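Local structure of acetylene hydratase Ahy (Pelobacter acetylenicus, 2E7Z) at residues L60-K64 against W75-W80; L84-A88 against E497-M502; S114-T118 against R513-I517. The protein catalyses the hydration of acetylene to acetaldehyde, using a tungsten bis(molybdopterin guanine dinucleotide) cofactor and one [4Fe-4S] cluster. One frame throughout, in Å; residues are numbered along the deposited sequence.

Interaction 1. Residues L60-K64 against W75-W80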
loop_
_atom_site.group_PDB
_atom_site.type_symbol
_atom_site.label_atom_id
_atom_site.label_comp_id
_atom_site.label_asym_id
_atom_site.label_seq_id
_atom_site.Cartn_x
_atom_site.Cartn_y
_atom_site.Cartn_z
ATOM N N LEU A 60 -3.154 4.716 -25.827
ATOM C CA LEU A 60 -1.857 4.441 -26.433
ATOM C C LEU A 60 -1.144 5.689 -26.950
ATOM O O LEU A 60 0.006 5.613 -27.408
ATOM C CB LEU A 60 -1.985 3.387 -27.543
ATOM C CG LEU A 60 -2.320 1.978 -27.079
ATOM C CD1 LEU A 60 -2.438 1.087 -28.353
ATOM C CD2 LEU A 60 -1.323 1.397 -26.104
ATOM N N TYR A 61 -1.807 6.837 -26.877
ATOM C CA TYR A 61 -1.266 8.094 -27.391
ATOM C C TYR A 61 -1.586 9.211 -26.414
ATOM O O TYR A 61 -2.645 9.185 -25.768
ATOM C CB TYR A 61 -1.851 8.444 -28.782
ATOM C CG TYR A 61 -1.545 7.390 -29.816
ATOM C CD1 TYR A 61 -2.370 6.293 -29.965
ATOM C CD2 TYR A 61 -0.404 7.477 -30.625
ATOM C CE1 TYR A 61 -2.079 5.285 -30.890
ATOM C CE2 TYR A 61 -0.111 6.487 -31.570
ATOM C CZ TYR A 61 -0.949 5.405 -31.679
ATOM O OH TYR A 61 -0.670 4.427 -32.603
ATOM N N PRO A 62 -0.692 10.194 -26.318
ATOM C CA PRO A 62 -1.011 11.342 -25.467
ATOM C C PRO A 62 -2.314 12.028 -25.887
ATOM O O PRO A 62 -2.571 12.223 -27.088
ATOM C CB PRO A 62 0.172 12.275 -25.685
ATOM C CG PRO A 62 1.316 11.367 -26.020
ATOM C CD PRO A 62 0.672 10.306 -26.887
ATOM N N LEU A 63 -3.118 12.374 -24.886
ATOM C CA LEU A 63 -4.357 13.127 -25.122
ATOM C C LEU A 63 -4.316 14.451 -24.393
ATOM O O LEU A 63 -3.934 14.509 -23.233
ATOM C CB LEU A 63 -5.579 12.337 -24.657
ATOM C CG LEU A 63 -5.838 10.985 -25.299
ATOM C CD1 LEU A 63 -6.872 10.239 -24.516
ATOM C CD2 LEU A 63 -6.314 11.210 -26.753
ATOM N N LYS A 64 -4.694 15.519 -25.067
ATOM C CA LYS A 64 -4.842 16.825 -24.474
ATOM C C LYS A 64 -6.317 17.147 -24.303
ATOM O O LYS A 64 -7.137 16.937 -25.212
ATOM C CB LYS A 64 -4.203 17.868 -25.392
ATOM C CG LYS A 64 -4.387 19.285 -24.920
ATOM C CD LYS A 64 -3.673 20.293 -25.784
ATOM C CE LYS A 64 -3.912 21.681 -25.243
ATOM N NZ LYS A 64 -3.190 22.701 -26.034
ATOM N N TRP A 75 -11.343 15.534 -25.895
ATOM C CA TRP A 75 -9.942 15.114 -25.949
ATOM C C TRP A 75 -9.431 15.154 -27.388
ATOM O O TRP A 75 -10.192 14.828 -28.325
ATOM C CB TRP A 75 -9.839 13.684 -25.417
ATOM C CG TRP A 75 -10.208 13.546 -23.973
ATOM C CD1 TRP A 75 -11.367 13.072 -23.452
ATOM C CD2 TRP A 75 -9.393 13.928 -22.853
ATOM N NE1 TRP A 75 -11.325 13.115 -22.068
ATOM C CE2 TRP A 75 -10.123 13.642 -21.672
ATOM C CE3 TRP A 75 -8.111 14.478 -22.733
ATOM C CZ2 TRP A 75 -9.593 13.871 -20.372
ATOM C CZ3 TRP A 75 -7.593 14.718 -21.429
ATOM C CH2 TRP A 75 -8.344 14.420 -20.300
ATOM N N GLU A 76 -8.175 15.579 -27.558
ATOM C CA GLU A 76 -7.523 15.495 -28.872
ATOM C C GLU A 76 -6.151 14.869 -28.741
ATOM O O GLU A 76 -5.353 15.253 -27.861
ATOM C CB GLU A 76 -7.403 16.872 -29.518
ATOM C CG GLU A 76 -6.841 16.811 -30.925
ATOM C CD GLU A 76 -6.886 18.138 -31.654
ATOM O OE1 GLU A 76 -7.994 18.711 -31.818
ATOM O OE2 GLU A 76 -5.816 18.579 -32.107
ATOM N N ARG A 77 -5.880 13.859 -29.563
ATOM C CA ARG A 77 -4.543 13.282 -29.619
ATOM C C ARG A 77 -3.458 14.325 -29.941
ATOM O O ARG A 77 -3.613 15.164 -30.820
ATOM C CB ARG A 77 -4.477 12.104 -30.626
ATOM C CG ARG A 77 -3.187 11.279 -30.431
ATOM C CD ARG A 77 -3.041 10.173 -31.490
ATOM N NE ARG A 77 -4.060 9.157 -31.368
ATOM C CZ ARG A 77 -4.127 8.126 -32.214
ATOM N NH1 ARG A 77 -3.190 7.995 -33.169
ATOM N NH2 ARG A 77 -5.095 7.226 -32.087
ATOM N N ILE A 78 -2.357 14.288 -29.182
ATOM C CA ILE A 78 -1.166 15.092 -29.489
ATOM C C ILE A 78 0.084 14.231 -29.388
ATOM O O ILE A 78 0.007 13.069 -28.992
ATOM C CB ILE A 78 -1.025 16.419 -28.646
ATOM C CG1 ILE A 78 -1.102 16.173 -27.134
ATOM C CG2 ILE A 78 -2.009 17.500 -29.145
ATOM C CD1 ILE A 78 -0.562 17.366 -26.325
ATOM N N SER A 79 1.231 14.798 -29.746
ATOM C CA SER A 79 2.505 14.080 -29.680
ATOM C C SER A 79 3.043 14.117 -28.266
ATOM O O SER A 79 2.695 15.012 -27.508
ATOM C CB SER A 79 3.536 14.744 -30.609
ATOM O OG SER A 79 3.826 16.080 -30.207
ATOM N N TRP A 80 3.903 13.161 -27.919
ATOM C CA TRP A 80 4.668 13.267 -26.656
ATOM C C TRP A 80 5.449 14.588 -26.579
ATOM O O TRP A 80 5.464 15.264 -25.558
ATOM C CB TRP A 80 5.628 12.092 -26.514
ATOM C CG TRP A 80 5.018 10.897 -25.863
ATOM C CD1 TRP A 80 4.430 9.828 -26.489
ATOM C CD2 TRP A 80 4.880 10.671 -24.449
ATOM N NE1 TRP A 80 3.955 8.926 -25.532
ATOM C CE2 TRP A 80 4.225 9.427 -24.281
ATOM C CE3 TRP A 80 5.264 11.387 -23.319
ATOM C CZ2 TRP A 80 3.969 8.879 -23.026
ATOM C CZ3 TRP A 80 4.999 10.836 -22.050
ATOM C CH2 TRP A 80 4.363 9.604 -21.920
#
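W75 opens the returning strand of a beta hairpin and lays its indole beside L63 and K64: CE3 comes 3.8 Å from L63 CB and also meets the carbonyl carbon of K64, the ring approaching both at a slant. Its NE1 turns to Q73. E76 pairs with K64 as the antiparallel hydrogen-bonded pair. The bond from K64 N to E76 O is 2.9 Å long, and E76 N returns one to K64 O. R77 and L63 form the next, non-hydrogen-bonded pair, side chains on the same face of the sheet. R77 starts with CG anti to the backbone N (chi1 -166°) and bends at chi3 (-66°), which carries its guanidinium back over Y61. The two planes lie 5° apart with centres 3.7 Å from each other, a parallel stack that is also a cation-pi contact, NH1 riding above the middle of the ring. A serine in place of Y61 would probably leave the guanidinium without its flat partner and free to turn. I78 N then donates to P62 O over 2.9 Å, while in one of the two modelled conformers I78 CD1 reaches K64 CB. S79 is the N-cap of the helix that follows, its OG bonded to Q82 N. W80, in the first turn, receives P62 over one face: P62 CG sits 3.6 Å from the centroid of the five-membered ring, a CH-pi contact. The hairpin occupies one end of a mixed sheet, with strand 75-77 outermost and strand 63-65 bonded through L63 to V453 of strand 452-455. W80 packs on L454 and P455 of that strand and meets Y493 of helix 491-501 edge-to-face, as helix 80-98 sets off.

Interaction 2. Residues L84-A88 against E497-M502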
loop_
_atom_site.group_PDB
_atom_site.type_symbol
_atom_site.label_atom_id
_atom_site.label_comp_id
_atom_site.label_asym_id
_atom_site.label_seq_id
_atom_site.Cartn_x
_atom_site.Cartn_y
_atom_site.Cartn_z
ATOM N N LEU A 84 4.760 17.278 -23.691
ATOM C CA LEU A 84 5.813 17.599 -22.742
ATOM C C LEU A 84 6.166 19.091 -22.792
ATOM O O LEU A 84 6.420 19.705 -21.755
ATOM C CB LEU A 84 7.036 16.729 -23.031
ATOM C CG LEU A 84 6.872 15.231 -22.754
ATOM C CD1 LEU A 84 7.754 14.411 -23.712
ATOM C CD2 LEU A 84 7.194 14.940 -21.321
ATOM N N ASP A 85 6.195 19.671 -23.997
ATOM C CA ASP A 85 6.470 21.098 -24.107
ATOM C C ASP A 85 5.421 21.903 -23.335
ATOM O O ASP A 85 5.761 22.813 -22.572
ATOM C CB ASP A 85 6.430 21.548 -25.564
ATOM C CG ASP A 85 7.692 21.177 -26.343
ATOM O OD1 ASP A 85 8.671 20.652 -25.746
ATOM O OD2 ASP A 85 7.684 21.432 -27.569
ATOM N N GLU A 86 4.151 21.544 -23.522
ATOM C CA GLU A 86 3.069 22.289 -22.881
ATOM C C GLU A 86 3.028 22.072 -21.377
ATOM O O GLU A 86 2.796 23.004 -20.620
ATOM C CB GLU A 86 1.720 21.939 -23.513
ATOM C CG GLU A 86 1.649 22.437 -24.962
ATOM C CD GLU A 86 0.319 22.159 -25.655
ATOM O OE1 GLU A 86 -0.642 21.723 -24.985
ATOM O OE2 GLU A 86 0.227 22.365 -26.894
ATOM N N ILE A 87 3.252 20.830 -20.961
ATOM C CA ILE A 87 3.294 20.514 -19.534
ATOM C C ILE A 87 4.401 21.328 -18.858
ATOM O O ILE A 87 4.181 21.971 -17.814
ATOM C CB ILE A 87 3.438 19.001 -19.326
ATOM C CG1 ILE A 87 2.129 18.299 -19.695
ATOM C CG2 ILE A 87 3.792 18.681 -17.883
ATOM C CD1 ILE A 87 2.287 16.785 -19.914
ATOM N N ALA A 88 5.600 21.359 -19.470
ATOM C CA ALA A 88 6.724 22.095 -18.895
ATOM C C ALA A 88 6.440 23.601 -18.846
ATOM O O ALA A 88 6.701 24.271 -17.837
ATOM C CB ALA A 88 8.006 21.817 -19.680
ATOM N N GLU A 497 12.228 13.539 -19.973
ATOM C CA GLU A 497 11.814 14.547 -20.953
ATOM C C GLU A 497 11.334 15.816 -20.248
ATOM O O GLU A 497 11.617 16.934 -20.682
ATOM C CB GLU A 497 10.718 13.994 -21.865
ATOM C CG GLU A 497 11.209 12.928 -22.828
ATOM C CD GLU A 497 12.094 13.481 -23.922
ATOM O OE1 GLU A 497 11.841 14.605 -24.398
ATOM O OE2 GLU A 497 13.028 12.763 -24.325
ATOM N N LEU A 498 10.618 15.660 -19.145
ATOM C CA LEU A 498 10.201 16.827 -18.383
ATOM C C LEU A 498 11.397 17.502 -17.703
ATOM O O LEU A 498 11.511 18.720 -17.733
ATOM C CB LEU A 498 9.107 16.441 -17.369
ATOM C CG LEU A 498 8.460 17.573 -16.582
ATOM C CD1 LEU A 498 7.892 18.698 -17.465
ATOM C CD2 LEU A 498 7.350 16.979 -15.727
ATOM N N ALA A 499 12.284 16.711 -17.096
ATOM C CA ALA A 499 13.466 17.246 -16.419
ATOM C C ALA A 499 14.294 18.087 -17.370
ATOM O O ALA A 499 14.739 19.175 -17.011
ATOM C CB ALA A 499 14.288 16.114 -15.879
ATOM N N VAL A 500 14.514 17.601 -18.586
ATOM C CA VAL A 500 15.285 18.374 -19.561
ATOM C C VAL A 500 14.635 19.738 -19.814
ATOM O O VAL A 500 15.309 20.777 -19.775
ATOM C CB VAL A 500 15.490 17.576 -20.867
ATOM C CG1 VAL A 500 16.069 18.461 -21.978
ATOM C CG2 VAL A 500 16.379 16.340 -20.616
ATOM N N ARG A 501 13.319 19.745 -20.002
ATOM C CA ARG A 501 12.601 20.998 -20.265
ATOM C C ARG A 501 12.572 21.944 -19.081
ATOM O O ARG A 501 12.417 23.147 -19.255
ATOM C CB ARG A 501 11.182 20.710 -20.754
ATOM C CG ARG A 501 11.136 20.047 -22.129
ATOM C CD ARG A 501 9.758 19.438 -22.380
ATOM N NE ARG A 501 9.544 19.006 -23.758
ATOM C CZ ARG A 501 10.024 17.880 -24.283
ATOM N NH1 ARG A 501 10.769 17.034 -23.545
ATOM N NH2 ARG A 501 9.748 17.595 -25.543
ATOM N N MET A 502 12.709 21.399 -17.885
ATOM C CA MET A 502 12.752 22.201 -16.663
ATOM C C MET A 502 14.164 22.678 -16.330
ATOM O O MET A 502 14.368 23.290 -15.284
ATOM C CB MET A 502 12.155 21.409 -15.473
ATOM C CG MET A 502 10.665 20.996 -15.683
ATOM S SD MET A 502 9.533 22.372 -16.048
ATOM C CE MET A 502 9.450 23.189 -14.424
#
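The guanidinium of R501 has the CB of L84 over one face, 3.4 Å from CZ and centred on the group, while carboxylates and a carbonyl meet its edge. This is a salt-bridge network of D85, R501 and E497 at the crossing of two helices, 80-98 and 491-501, whose local axes approach to 9.5 Å at -53°. On the edge facing helix 80-98, D85 OD1 takes NE at 2.7 Å through its anti side, and a weak, bent bond from NH2 as well. The carboxylate and guanidinium planes are turned 46° apart, and OD1 alone carries both bonds. On the other side NH1 reaches back to its own helix, giving a 2.8 Å bond to E497 OE1 and a second to the backbone oxygen E497 O, both nearly within the guanidinium plane. D81 adds a further salt bridge to NH2. Gripped at so many points, the guanidinium has little freedom to turn, and the surrounding carboxylates would be expected to stabilise its positive charge. Extended from CG to NE, R501 spans the gap between the helices, its CB against A88 and its CD beside the carbonyl oxygen of L84, before the charged end arrives at D85. L84 sends its methyls to the other acid: CD1 touches E497 CB at 3.5 Å, the two side chains crossing at about a right angle. Deeper in, L498 CD1 lies against A88 CB and I87 CG2, and L498 also packs on F122 of helix 118-126. I87 in turn rests on strand 452-455, so the contact layers helix 491-501 on helix 80-98 and that helix on the sheet. Where the helices come near each other, the small A88 lets its CB approach R501 CB to 3.5 Å, with M502 SD 4.0 Å from the same methyl.

Interaction 3. Residues S114-T118 against R513-I517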
loop_
_atom_site.group_PDB
_atom_site.type_symbol
_atom_site.label_atom_id
_atom_site.label_comp_id
_atom_site.label_asym_id
_atom_site.label_seq_id
_atom_site.Cartn_x
_atom_site.Cartn_y
_atom_site.Cartn_z
ATOM N N SER A 114 9.850 1.398 -12.954
ATOM C CA SER A 114 10.548 1.947 -14.098
ATOM C C SER A 114 11.363 3.202 -13.840
ATOM O O SER A 114 12.089 3.603 -14.734
ATOM C CB SER A 114 9.554 2.251 -15.228
ATOM O OG SER A 114 9.057 1.035 -15.764
ATOM N N GLU A 115 11.296 3.811 -12.644
ATOM C CA GLU A 115 11.994 5.093 -12.487
ATOM C C GLU A 115 13.222 5.043 -11.578
ATOM O O GLU A 115 14.063 5.927 -11.685
ATOM C CB GLU A 115 11.046 6.246 -12.132
ATOM C CG GLU A 115 10.101 6.069 -10.935
ATOM C CD GLU A 115 10.703 6.311 -9.558
ATOM O OE1 GLU A 115 11.783 6.955 -9.402
ATOM O OE2 GLU A 115 10.051 5.884 -8.566
ATOM N N TYR A 116 13.345 4.042 -10.700
ATOM C CA TYR A 116 14.610 3.744 -10.025
ATOM C C TYR A 116 15.119 4.908 -9.170
ATOM O O TYR A 116 16.316 5.009 -8.907
ATOM C CB TYR A 116 15.683 3.285 -11.015
ATOM C CG TYR A 116 15.283 2.035 -11.761
ATOM C CD1 TYR A 116 15.448 0.786 -11.184
ATOM C CD2 TYR A 116 14.673 2.112 -13.017
ATOM C CE1 TYR A 116 15.062 -0.375 -11.846
ATOM C CE2 TYR A 116 14.250 0.956 -13.694
ATOM C CZ TYR A 116 14.442 -0.286 -13.079
ATOM O OH TYR A 116 14.048 -1.448 -13.695
ATOM N N GLY A 117 14.214 5.749 -8.684
ATOM C CA GLY A 117 14.581 6.910 -7.854
ATOM C C GLY A 117 14.547 8.236 -8.577
ATOM O O GLY A 117 14.672 9.307 -7.935
ATOM N N THR A 118 14.383 8.202 -9.910
ATOM C CA THR A 118 14.438 9.443 -10.653
ATOM C C THR A 118 13.204 10.331 -10.478
ATOM O O THR A 118 13.287 11.525 -10.750
ATOM C CB THR A 118 14.715 9.213 -12.160
ATOM O OG1 THR A 118 13.666 8.438 -12.748
ATOM C CG2 THR A 118 16.059 8.517 -12.357
ATOM N N ARG A 513 15.595 4.415 -20.184
ATOM C CA ARG A 513 15.413 3.516 -19.072
ATOM C C ARG A 513 16.480 2.426 -19.053
ATOM O O ARG A 513 16.906 2.011 -17.994
ATOM C CB ARG A 513 13.996 2.946 -19.028
ATOM C CG ARG A 513 13.783 2.072 -17.782
ATOM C CD ARG A 513 12.405 1.454 -17.705
ATOM N NE ARG A 513 12.119 0.783 -18.967
ATOM C CZ ARG A 513 10.917 0.423 -19.409
ATOM N NH1 ARG A 513 9.850 0.542 -18.622
ATOM N NH2 ARG A 513 10.765 -0.067 -20.656
ATOM N N LEU A 514 16.927 1.969 -20.211
ATOM C CA LEU A 514 17.927 0.908 -20.212
ATOM C C LEU A 514 19.233 1.407 -19.606
ATOM O O LEU A 514 19.891 0.696 -18.833
ATOM C CB LEU A 514 18.143 0.358 -21.622
ATOM C CG LEU A 514 19.213 -0.726 -21.764
ATOM C CD1 LEU A 514 18.941 -1.926 -20.854
ATOM C CD2 LEU A 514 19.302 -1.134 -23.229
ATOM N N GLU A 515 19.621 2.631 -19.930
ATOM C CA GLU A 515 20.843 3.151 -19.303
ATOM C C GLU A 515 20.693 3.295 -17.790
ATOM O O GLU A 515 21.638 3.073 -17.023
ATOM C CB GLU A 515 21.242 4.494 -19.924
ATOM C CG GLU A 515 21.809 4.382 -21.328
ATOM C CD GLU A 515 22.462 5.666 -21.845
ATOM O OE1 GLU A 515 22.632 6.654 -21.098
ATOM O OE2 GLU A 515 22.786 5.655 -23.047
ATOM N N LEU A 516 19.508 3.695 -17.354
ATOM C CA LEU A 516 19.213 3.821 -15.937
ATOM C C LEU A 516 19.213 2.456 -15.237
ATOM O O LEU A 516 19.787 2.328 -14.138
ATOM C CB LEU A 516 17.874 4.541 -15.786
ATOM C CG LEU A 516 17.334 4.673 -14.349
ATOM C CD1 LEU A 516 18.337 5.421 -13.443
ATOM C CD2 LEU A 516 16.017 5.429 -14.399
ATOM N N ILE A 517 18.623 1.443 -15.880
ATOM C CA ILE A 517 18.744 0.063 -15.396
ATOM C C ILE A 517 20.225 -0.338 -15.245
ATOM O O ILE A 517 20.639 -0.857 -14.210
ATOM C CB ILE A 517 17.960 -0.932 -16.310
ATOM C CG1 ILE A 517 16.443 -0.792 -16.090
ATOM C CG2 ILE A 517 18.441 -2.353 -16.047
ATOM C CD1 ILE A 517 15.578 -1.483 -17.184
#
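A buried loop-on-helix contact, apolar in its middle and polar at one end, sets residues S114-T118, the turn leading into helix 118-126, against the first turn of helix 513-520. L516 supplies the central wedge. Its CG stands anti to the backbone N (chi1 175°), which directs the isobutyl group at the loop, where CD2 touches T118 CG2 at 3.7 Å, tip to tip, and packs on Y116 CD2 at 3.8 Å. The same methyl lies 3.4 Å from E115 O, a carbonyl already accepting from both T118 N and T118 OG1 and therefore occupied within the turn. Farther along the Y116 ring, I517 CG1 comes at a slant to CZ and the hydroxyl, 3.4 Å from OH; that OH is bonded to V465 N, which fixes the outer end of the ring. The CG of R513 comes near the ring's edge. At the polar end R513 bends at chi3 (51°), bringing NH1 to S114 OG, a 3.0 Å bond close to the guanidinium plane with a 145° angle at the hydrogen. S114 OG also bonds Q112 O, and NH1 forms a salt bridge with D457, a residue that binds the tungsten cofactor. S114 O, buried here, has no polar partner in the model. The loop is further tied to the cofactor site by E109, whose OE2 accepts from the backbone nitrogens of S114 and E115. Y116 adopts left-handed backbone angles, and at G117, the N-cap residue with positive phi, a side chain would run into the carbonyl oxygen of the residue before it. A type I' turn, E115 to T118, thus leads from the loop after strand 103-107 into helix 118-126; with D457 and E109 both cofactor-binding residues, the contact is consistent with a second shell around the molybdopterin guanine dinucleotide site.

Following the chain from its N terminus, interaction 1 comes first and closes a short loop, the hairpin of strands 63-65 and 75-77. Helix 80-98 follows directly and carries the first half of interaction 2; the salt bridge K64 NZ to E86 OE1 joins the two contacts. Interaction 2 then spans about 400 residues to helix 491-501. Interaction 3 opens later, in the loop before helix 118-126, and closes later, on helix 513-520, so it crosses interaction 2 instead of nesting within it. Together the two long-range contacts fasten the consecutive helices 491-501 and 513-520 back onto the early helix 80-98 and the loop after strand 103-107, respectively.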